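Local structure of VAL-1 (Chlorella virus, 3GNE) at residues A[59-64]-A[213-218]; A[108-113]-A[132-137]; A[86-91]-A[226-231]. The protein is a polysaccharide lyase of family 14 that cleaves alginate, and its modes of action depend on pH. One frame throughout, in Å; residues are numbered along the deposited sequence.

Interaction 1 (A[59-64]-A[213-218]); sequences FSFSAV and SRFDWN
One face of the F59 ring receives W217 NE1, 3.2 Å from F59 CZ and offset toward the rim, with the F59 and indole planes inclined at 42°. W217 CB covers a face of F61, 3.6 Å from the ring centroid, in a CH-pi contact; the F61 ring and the indole are themselves slid apart and barely overlap. In its own plane F61 meets F59 CE1 at the edge, while it presents CE1 and CZ to the edge of F215, F61 CZ standing 3.9 Å from F215 CE2. The strand register puts F59, F61, F215 and W217 on one face of the sheet. W77, F235 and F238 meet W217 edge-to-face and F75 stacks on F215, so the cluster runs on into the core. On the other face of the strands, R214 grips D216 OD1 side-on through NE (3.0 Å) and NH2, and D216 OD2 and N218 ND2 hydrogen-bond a glycerol, probably from the crystallisation liquor. Paired backbone bonds join F61 to W217 and A63 to F215. S213 and R214 together face F97 as a classic beta bulge, in an antiparallel sheet with the aromatic-lined inner face of a concanavalin-like beta-sandwich.

Interaction 2 (A[108-113]-A[132-137]); sequences HSKTGA and PSDLKQ
P132 and S133 press against the turn S109–G112, and this is the close part of the contact. S133 N donates to S109 O over 2.8 Å, approaching from above the carbonyl plane, 59° out of it. The same oxygen sits 3.3 Å from P132 CA, and G112 O comes to 3.4 Å from that CA on its CA-H side. The proline ring then lies along the start of the strand, its CD 3.8 Å from A113 CB, so the buried end of the contact is apolar apart from the peptide groups. Toward solvent the packing gives way to water. One water lies 2.9 Å from S133 OG in one of two S133 conformers and bonds weakly to H108 O, so this link is doubtful; a second lies within hydrogen-bonding distance of K110 O and S133 O, 2.7 Å from S133 O. The K110 chain, extended beyond CG, runs outward past S133 to the carboxylate of D134. A salt bridge is modelled there between K110 NZ and D134 OD2, but the position of that oxygen is uncertain and the pairing doubtful. The contact closes the end of the hairpin formed by strands 112-119 and 125-130: 108-113 leads into the first, 132-137 leaves the second. H108 stacks on Y130, S109 OG bonds to A102 O, and A113 pairs with I98 of the adjoining strand 91-99 and touches W204 of a loop.

Interaction 3 (A[86-91]-A[226-231]); sequences DFARGG and PSPKNQ
The most distinctive feature is that the side-chain amide of Q231 acts on D86 much as a peptide group would, bonding to both its backbone N and its backbone O. D86 N donates to Q231 OE1 at 2.7 Å, in the plane of the side-chain carbonyl, on a lone pair and nearly straight (170° at the hydrogen). Q231 NE2 returns a bond to D86 O at 3.0 Å, leaning 22° from its own amide plane. The Q231 chain is extended beyond CG, and this carries the amide across to the other segment. Its orientation is fixed from behind as well: NE2 also donates to S227 OG, and S227 OG in turn gives its proton to K229 O over 2.7 Å. Both NE2 bonds and the lone-pair bond at OE1 therefore favour one setting of the amide, with oxygen toward D86 N. The D86 carboxylate is folded back on its own loop, where OD1 accepts from A88 N (2.8 Å) to make an Asx turn. CG anti to the backbone N, at chi1 -174°, sets the carboxylate beside P228, whose CG lies 3.3 Å from D86 OD2. A88 CB touches the same proline at CD, 3.9 Å away, and F221 of strand 212-221 lies beneath A88, P228 and Q231. K229 brings CE to 4.1 Å from D86 CB, but its NZ bonds to G84 O. D86 OD2 and K229 NZ stay 5.9 Å apart, so their attraction is probably long-range only. The joining of the two segments thus rests on directional amide-to-backbone bonds and on the packing of P228 against D86 and A88, with the serine as second-shell support, and a direct salt bridge has no part in it.

Along the chain the segments run 59-64, 86-91, 108-113, 132-137, 213-218 and 226-231. Interaction 2 is nested within the loops closed by interactions 1 and 3, which cross each other. Interactions 1 and 2 share the seven-stranded antiparallel sheet, with centres about 20 Å apart; interaction 3 joins the loop leading into that sheet's strand 91-99 to the loop between strands 212-221 and 231-241, the latter in the other large sheet. Its centre is about 22 Å from interaction 1 and 31 Å from interaction 2. None touches another: one contact ties strands near the core, while the other two fasten loops at the periphery of the same all-beta lyase domain.

Interaction 1 (A[59-64]-A[213-218])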
loop_
_atom_site.group_PDB
_atom_site.type_symbol
_atom_site.label_atom_id
_atom_site.label_comp_id
_atom_site.label_asym_id
_atom_site.label_seq_id
_atom_site.Cartn_x
_atom_site.Cartn_y
_atom_site.Cartn_z
ATOM N N PHE A 59 0.482 -10.323 6.828
ATOM C CA PHE A 59 -0.976 -10.481 6.925
ATOM C C PHE A 59 -1.577 -9.592 5.845
ATOM O O PHE A 59 -0.900 -8.687 5.345
ATOM C CB PHE A 59 -1.557 -10.163 8.308
ATOM C CG PHE A 59 -1.555 -8.686 8.709
ATOM C CD1 PHE A 59 -2.765 -7.997 8.703
ATOM C CD2 PHE A 59 -0.401 -8.008 9.078
ATOM C CE1 PHE A 59 -2.852 -6.654 9.064
ATOM C CE2 PHE A 59 -0.457 -6.661 9.452
ATOM C CZ PHE A 59 -1.673 -6.009 9.436
ATOM N N SER A 60 -2.842 -9.869 5.544
ATOM C CA SER A 60 -3.515 -9.074 4.510
ATOM C C SER A 60 -4.977 -8.892 4.867
ATOM O O SER A 60 -5.538 -9.648 5.629
ATOM C CB SER A 60 -3.362 -9.779 3.146
ATOM O OG SER A 60 -4.079 -10.985 3.138
ATOM N N PHE A 61 -5.553 -7.865 4.199
ATOM C CA PHE A 61 -7.018 -7.691 4.234
ATOM C C PHE A 61 -7.371 -6.682 3.150
ATOM O O PHE A 61 -6.523 -5.933 2.709
ATOM C CB PHE A 61 -7.535 -7.215 5.604
ATOM C CG PHE A 61 -7.041 -5.863 6.056
ATOM C CD1 PHE A 61 -7.812 -4.721 5.750
ATOM C CD2 PHE A 61 -5.893 -5.714 6.819
ATOM C CE1 PHE A 61 -7.424 -3.477 6.195
ATOM C CE2 PHE A 61 -5.446 -4.459 7.243
ATOM C CZ PHE A 61 -6.246 -3.361 6.918
ATOM N N SER A 62 -8.655 -6.662 2.752
ATOM C CA SER A 62 -9.103 -5.543 1.920
ATOM C C SER A 62 -10.193 -4.798 2.687
ATOM O O SER A 62 -10.744 -5.315 3.661
ATOM C CB SER A 62 -9.635 -6.036 0.576
ATOM O OG SER A 62 -10.748 -6.915 0.779
ATOM N N ALA A 63 -10.472 -3.585 2.199
ATOM C CA ALA A 63 -11.522 -2.794 2.807
ATOM C C ALA A 63 -12.082 -1.857 1.759
ATOM O O ALA A 63 -11.350 -1.338 0.907
ATOM C CB ALA A 63 -11.009 -1.987 3.984
ATOM N N VAL A 64 -13.364 -1.582 1.846
ATOM C CA VAL A 64 -14.026 -0.560 1.006
ATOM C C VAL A 64 -14.786 0.335 1.978
ATOM O O VAL A 64 -15.987 0.154 2.203
ATOM C CB VAL A 64 -14.933 -1.187 -0.061
ATOM C CG1 VAL A 64 -15.463 -0.117 -0.986
ATOM C CG2 VAL A 64 -14.194 -2.240 -0.935
ATOM N N SER A 213 -11.289 1.703 -6.005
ATOM C CA SER A 213 -12.284 0.652 -5.647
ATOM C C SER A 213 -12.007 -0.003 -4.351
ATOM O O SER A 213 -12.954 -0.524 -3.785
ATOM C CB SER A 213 -12.376 -0.354 -6.795
ATOM O OG SER A 213 -11.112 -0.930 -7.055
ATOM N N ARG A 214 -10.773 -0.036 -3.823
ATOM C CA ARG A 214 -10.580 -0.622 -2.500
ATOM C C ARG A 214 -9.250 -0.210 -1.910
ATOM O O ARG A 214 -8.338 0.209 -2.636
ATOM C CB ARG A 214 -10.617 -2.174 -2.481
ATOM C CG ARG A 214 -9.389 -2.838 -3.139
ATOM C CD ARG A 214 -9.542 -4.358 -3.022
ATOM N NE ARG A 214 -8.361 -5.150 -3.370
ATOM C CZ ARG A 214 -7.991 -5.497 -4.604
ATOM N NH1 ARG A 214 -8.724 -5.044 -5.655
ATOM N NH2 ARG A 214 -6.913 -6.240 -4.760
ATOM N N PHE A 215 -9.146 -0.340 -0.603
ATOM C CA PHE A 215 -7.872 -0.422 0.091
ATOM C C PHE A 215 -7.453 -1.874 0.174
ATOM O O PHE A 215 -8.271 -2.734 0.523
ATOM C CB PHE A 215 -8.031 0.121 1.518
ATOM C CG PHE A 215 -6.736 0.135 2.333
ATOM C CD1 PHE A 215 -5.640 0.899 1.924
ATOM C CD2 PHE A 215 -6.684 -0.643 3.504
ATOM C CE1 PHE A 215 -4.471 0.930 2.702
ATOM C CE2 PHE A 215 -5.518 -0.566 4.268
ATOM C CZ PHE A 215 -4.430 0.208 3.891
ATOM N N ASP A 216 -6.201 -2.144 -0.193
ATOM C CA ASP A 216 -5.710 -3.494 -0.135
ATOM C C ASP A 216 -4.455 -3.488 0.719
ATOM O O ASP A 216 -3.453 -2.853 0.397
ATOM C CB ASP A 216 -5.358 -3.961 -1.553
ATOM C CG ASP A 216 -5.154 -5.471 -1.564
ATOM O OD1 ASP A 216 -6.153 -6.217 -1.661
ATOM O OD2 ASP A 216 -4.035 -5.959 -1.419
ATOM N N TRP A 217 -4.511 -4.194 1.830
ATOM C CA TRP A 217 -3.403 -4.361 2.746
ATOM C C TRP A 217 -2.800 -5.728 2.499
ATOM O O TRP A 217 -3.501 -6.720 2.539
ATOM C CB TRP A 217 -3.870 -4.280 4.214
ATOM C CG TRP A 217 -2.637 -4.378 5.067
ATOM C CD1 TRP A 217 -2.212 -5.448 5.805
ATOM C CD2 TRP A 217 -1.680 -3.329 5.248
ATOM N NE1 TRP A 217 -1.045 -5.131 6.421
ATOM C CE2 TRP A 217 -0.683 -3.831 6.124
ATOM C CE3 TRP A 217 -1.579 -2.024 4.791
ATOM C CZ2 TRP A 217 0.421 -3.069 6.533
ATOM C CZ3 TRP A 217 -0.477 -1.255 5.196
ATOM C CH2 TRP A 217 0.478 -1.776 6.051
ATOM N N ASN A 218 -1.516 -5.831 2.239
ATOM C CA ASN A 218 -0.914 -7.152 2.082
ATOM C C ASN A 218 0.581 -6.981 2.273
ATOM O O ASN A 218 1.295 -6.562 1.385
ATOM C CB ASN A 218 -1.239 -7.716 0.706
ATOM C CG ASN A 218 -0.908 -9.193 0.657
ATOM O OD1 ASN A 218 -0.231 -9.732 1.516
ATOM N ND2 ASN A 218 -1.415 -9.847 -0.365
#

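Interaction 2 (A[108-113]-A[132-137])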
loop_
_atom_site.group_PDB
_atom_site.type_symbol
_atom_site.label_atom_id
_atom_site.label_comp_id
_atom_site.label_asym_id
_atom_site.label_seq_id
_atom_site.Cartn_x
_atom_site.Cartn_y
_atom_site.Cartn_z
ATOM N N HIS A 108 -1.037 -7.436 -15.233
ATOM C CA HIS A 108 -1.673 -6.144 -15.480
ATOM C C HIS A 108 -3.032 -6.376 -16.147
ATOM O O HIS A 108 -3.284 -7.477 -16.656
ATOM C CB HIS A 108 -0.804 -5.302 -16.366
ATOM C CG HIS A 108 0.507 -4.930 -15.717
ATOM N ND1 HIS A 108 1.560 -5.814 -15.688
ATOM C CD2 HIS A 108 0.944 -3.790 -15.131
ATOM C CE1 HIS A 108 2.596 -5.206 -15.088
ATOM N NE2 HIS A 108 2.261 -3.960 -14.727
ATOM N N SER A 109 -3.848 -5.334 -16.183
ATOM C CA SER A 109 -5.124 -5.484 -16.900
ATOM C C SER A 109 -5.510 -4.132 -17.439
ATOM O O SER A 109 -5.006 -3.079 -17.006
ATOM C CB SER A 109 -6.224 -5.963 -15.921
ATOM O OG SER A 109 -6.384 -4.999 -14.883
ATOM N N LYS A 110 -6.390 -4.129 -18.418
ATOM C CA LYS A 110 -6.802 -2.879 -19.039
ATOM C C LYS A 110 -7.622 -2.022 -18.089
ATOM O O LYS A 110 -7.704 -0.795 -18.285
ATOM C CB LYS A 110 -7.640 -3.158 -20.303
ATOM C CG LYS A 110 -6.829 -3.809 -21.411
ATOM C CD LYS A 110 -7.736 -4.027 -22.631
ATOM C CE LYS A 110 -6.933 -4.588 -23.780
ATOM N NZ LYS A 110 -7.586 -4.225 -25.092
ATOM N N THR A 111 -8.229 -2.687 -17.099
ATOM C CA THR A 111 -9.221 -2.049 -16.250
ATOM C C THR A 111 -8.725 -1.742 -14.865
ATOM O O THR A 111 -9.457 -1.085 -14.115
ATOM C CB THR A 111 -10.463 -2.978 -16.168
ATOM O OG1 THR A 111 -9.983 -4.320 -15.912
ATOM C CG2 THR A 111 -11.184 -3.033 -17.481
ATOM N N GLY A 112 -7.502 -2.159 -14.516
ATOM C CA GLY A 112 -7.069 -2.107 -13.139
ATOM C C GLY A 112 -5.746 -1.427 -12.967
ATOM O O GLY A 112 -4.874 -1.507 -13.838
ATOM N N ALA A 113 -5.537 -0.797 -11.823
ATOM C CA ALA A 113 -4.239 -0.230 -11.454
ATOM C C ALA A 113 -4.098 -0.304 -9.950
ATOM O O ALA A 113 -5.063 -0.528 -9.218
ATOM C CB ALA A 113 -4.145 1.245 -11.872
ATOM N N PRO A 132 -2.437 0.577 -15.718
ATOM C CA PRO A 132 -3.224 -0.295 -16.584
ATOM C C PRO A 132 -2.550 -0.644 -17.898
ATOM O O PRO A 132 -1.824 0.172 -18.473
ATOM C CB PRO A 132 -4.483 0.591 -16.860
ATOM C CG PRO A 132 -4.555 1.555 -15.717
ATOM C CD PRO A 132 -3.072 1.905 -15.510
ATOM N N SER A 133 -2.867 -1.838 -18.402
ATOM C CA SER A 133 -2.376 -2.078 -19.756
ATOM C C SER A 133 -3.170 -1.238 -20.751
ATOM O O SER A 133 -4.295 -0.802 -20.545
ATOM C CB SER A 133 -2.497 -3.549 -20.160
ATOM O OG SER A 133 -3.724 -3.995 -19.632
ATOM N N ASP A 134 -2.455 -0.987 -21.841
ATOM C CA ASP A 134 -3.051 -0.327 -23.007
ATOM C C ASP A 134 -3.599 1.013 -22.620
ATOM O O ASP A 134 -4.705 1.372 -23.065
ATOM C CB ASP A 134 -4.155 -1.235 -23.566
ATOM C CG ASP A 134 -3.610 -2.647 -23.693
ATOM O OD1 ASP A 134 -2.402 -2.893 -23.434
ATOM O OD2 ASP A 134 -4.342 -3.589 -24.034
ATOM N N LEU A 135 -2.899 1.772 -21.803
ATOM C CA LEU A 135 -3.371 3.115 -21.408
ATOM C C LEU A 135 -2.188 4.035 -21.501
ATOM O O LEU A 135 -1.117 3.762 -20.929
ATOM C CB LEU A 135 -3.911 3.061 -19.991
ATOM C CG LEU A 135 -4.458 4.396 -19.491
ATOM C CD1 LEU A 135 -5.566 4.917 -20.412
ATOM C CD2 LEU A 135 -4.941 4.242 -18.050
ATOM N N LYS A 136 -2.355 5.101 -22.271
ATOM C CA LYS A 136 -1.244 6.022 -22.500
ATOM C C LYS A 136 -0.723 6.576 -21.182
ATOM O O LYS A 136 -1.491 6.885 -20.249
ATOM C CB LYS A 136 -1.752 7.164 -23.409
ATOM C CG LYS A 136 -0.636 8.185 -23.709
ATOM C CD LYS A 136 -1.057 9.201 -24.773
ATOM C CE LYS A 136 0.070 10.230 -24.964
ATOM N NZ LYS A 136 1.171 9.950 -23.971
ATOM N N GLN A 137 0.579 6.757 -21.081
ATOM C CA GLN A 137 1.192 7.475 -19.958
ATOM C C GLN A 137 2.174 8.482 -20.525
ATOM O O GLN A 137 2.669 8.225 -21.616
ATOM C CB GLN A 137 1.952 6.535 -19.026
ATOM C CG GLN A 137 0.982 5.462 -18.411
ATOM C CD GLN A 137 0.001 6.050 -17.402
ATOM O OE1 GLN A 137 0.026 7.218 -16.981
ATOM N NE2 GLN A 137 -0.937 5.140 -17.022
HETATM O O HOH W 1 -3.703 -6.914 -20.030
HETATM O O HOH W 2 -6.696 0.525 -20.510
#

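Interaction 3 (A[86-91]-A[226-231])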
loop_
_atom_site.group_PDB
_atom_site.type_symbol
_atom_site.label_atom_id
_atom_site.label_comp_id
_atom_site.label_asym_id
_atom_site.label_seq_id
_atom_site.Cartn_x
_atom_site.Cartn_y
_atom_site.Cartn_z
ATOM N N ASP A 86 15.508 -6.744 9.921
ATOM C CA ASP A 86 16.280 -6.758 8.683
ATOM C C ASP A 86 15.325 -6.509 7.520
ATOM O O ASP A 86 14.479 -7.365 7.206
ATOM C CB ASP A 86 17.019 -8.116 8.575
ATOM C CG ASP A 86 17.960 -8.200 7.396
ATOM O OD1 ASP A 86 17.779 -7.447 6.388
ATOM O OD2 ASP A 86 18.899 -9.073 7.430
ATOM N N PHE A 87 15.419 -5.365 6.884
ATOM C CA PHE A 87 14.560 -5.007 5.776
ATOM C C PHE A 87 14.857 -5.735 4.484
ATOM O O PHE A 87 14.086 -5.580 3.516
ATOM C CB PHE A 87 14.729 -3.485 5.529
ATOM C CG PHE A 87 14.227 -2.594 6.662
ATOM C CD1 PHE A 87 12.856 -2.406 6.845
ATOM C CD2 PHE A 87 15.107 -1.959 7.538
ATOM C CE1 PHE A 87 12.346 -1.621 7.885
ATOM C CE2 PHE A 87 14.613 -1.168 8.575
ATOM C CZ PHE A 87 13.254 -1.005 8.763
ATOM N N ALA A 88 15.933 -6.509 4.454
ATOM C CA ALA A 88 16.322 -7.265 3.277
ATOM C C ALA A 88 16.387 -6.287 2.111
ATOM O O ALA A 88 17.045 -5.250 2.249
ATOM C CB ALA A 88 15.399 -8.440 3.039
ATOM N N ARG A 89 15.747 -6.618 0.975
ATOM C CA ARG A 89 15.769 -5.654 -0.140
ATOM C C ARG A 89 14.373 -5.164 -0.465
ATOM O O ARG A 89 14.099 -4.793 -1.605
ATOM C CB ARG A 89 16.476 -6.267 -1.369
ATOM C CG ARG A 89 17.922 -6.590 -0.999
ATOM C CD ARG A 89 18.789 -7.075 -2.177
ATOM N NE ARG A 89 19.379 -5.919 -2.844
ATOM C CZ ARG A 89 20.383 -5.929 -3.713
ATOM N NH1 ARG A 89 20.900 -7.112 -4.009
ATOM N NH2 ARG A 89 20.825 -4.775 -4.241
ATOM N N GLY A 90 13.531 -5.026 0.554
ATOM C CA GLY A 90 12.256 -4.354 0.457
ATOM C C GLY A 90 11.062 -5.298 0.569
ATOM O O GLY A 90 11.187 -6.544 0.734
ATOM N N GLY A 91 9.873 -4.736 0.549
ATOM C CA GLY A 91 8.644 -5.488 0.760
ATOM C C GLY A 91 7.479 -4.543 0.680
ATOM O O GLY A 91 7.650 -3.336 0.442
ATOM N N PRO A 226 13.023 -12.931 0.256
ATOM C CA PRO A 226 12.116 -13.108 1.384
ATOM C C PRO A 226 12.749 -12.628 2.690
ATOM O O PRO A 226 13.887 -12.147 2.773
ATOM C CB PRO A 226 11.929 -14.648 1.406
ATOM C CG PRO A 226 13.276 -15.163 0.920
ATOM C CD PRO A 226 13.740 -14.158 -0.120
ATOM N N SER A 227 12.020 -12.734 3.781
ATOM C CA SER A 227 12.579 -12.361 5.059
ATOM C C SER A 227 13.770 -13.218 5.416
ATOM O O SER A 227 13.741 -14.461 5.335
ATOM C CB SER A 227 11.510 -12.579 6.160
ATOM O OG SER A 227 12.007 -12.051 7.385
ATOM N N PRO A 228 14.898 -12.605 5.803
ATOM C CA PRO A 228 16.104 -13.423 6.075
ATOM C C PRO A 228 16.086 -14.101 7.438
ATOM O O PRO A 228 16.972 -14.942 7.691
ATOM C CB PRO A 228 17.243 -12.390 6.029
ATOM C CG PRO A 228 16.620 -11.060 6.064
ATOM C CD PRO A 228 15.171 -11.175 5.787
ATOM N N LYS A 229 15.142 -13.749 8.302
ATOM C CA LYS A 229 15.072 -14.345 9.642
ATOM C C LYS A 229 13.633 -14.248 10.112
ATOM O O LYS A 229 12.797 -13.475 9.600
ATOM C CB LYS A 229 16.047 -13.648 10.608
ATOM C CG LYS A 229 15.690 -12.177 10.860
ATOM C CD LYS A 229 16.619 -11.648 11.983
ATOM C CE LYS A 229 16.433 -10.128 12.095
ATOM N NZ LYS A 229 17.368 -9.512 13.119
ATOM N N ASN A 230 13.297 -14.960 11.183
ATOM C CA ASN A 230 12.020 -14.754 11.849
ATOM C C ASN A 230 12.040 -13.394 12.524
ATOM O O ASN A 230 12.968 -13.125 13.290
ATOM C CB ASN A 230 11.793 -15.801 12.943
ATOM C CG ASN A 230 11.646 -17.218 12.468
ATOM O OD1 ASN A 230 11.274 -17.493 11.332
ATOM N ND2 ASN A 230 11.995 -18.127 13.393
ATOM N N GLN A 231 11.079 -12.565 12.226
ATOM C CA GLN A 231 11.063 -11.180 12.825
ATOM C C GLN A 231 9.653 -10.647 12.778
ATOM O O GLN A 231 8.793 -11.215 12.097
ATOM C CB GLN A 231 12.067 -10.254 12.161
ATOM C CG GLN A 231 11.944 -10.264 10.627
ATOM C CD GLN A 231 13.056 -9.467 9.989
ATOM O OE1 GLN A 231 13.759 -8.703 10.681
ATOM N NE2 GLN A 231 13.208 -9.617 8.660
#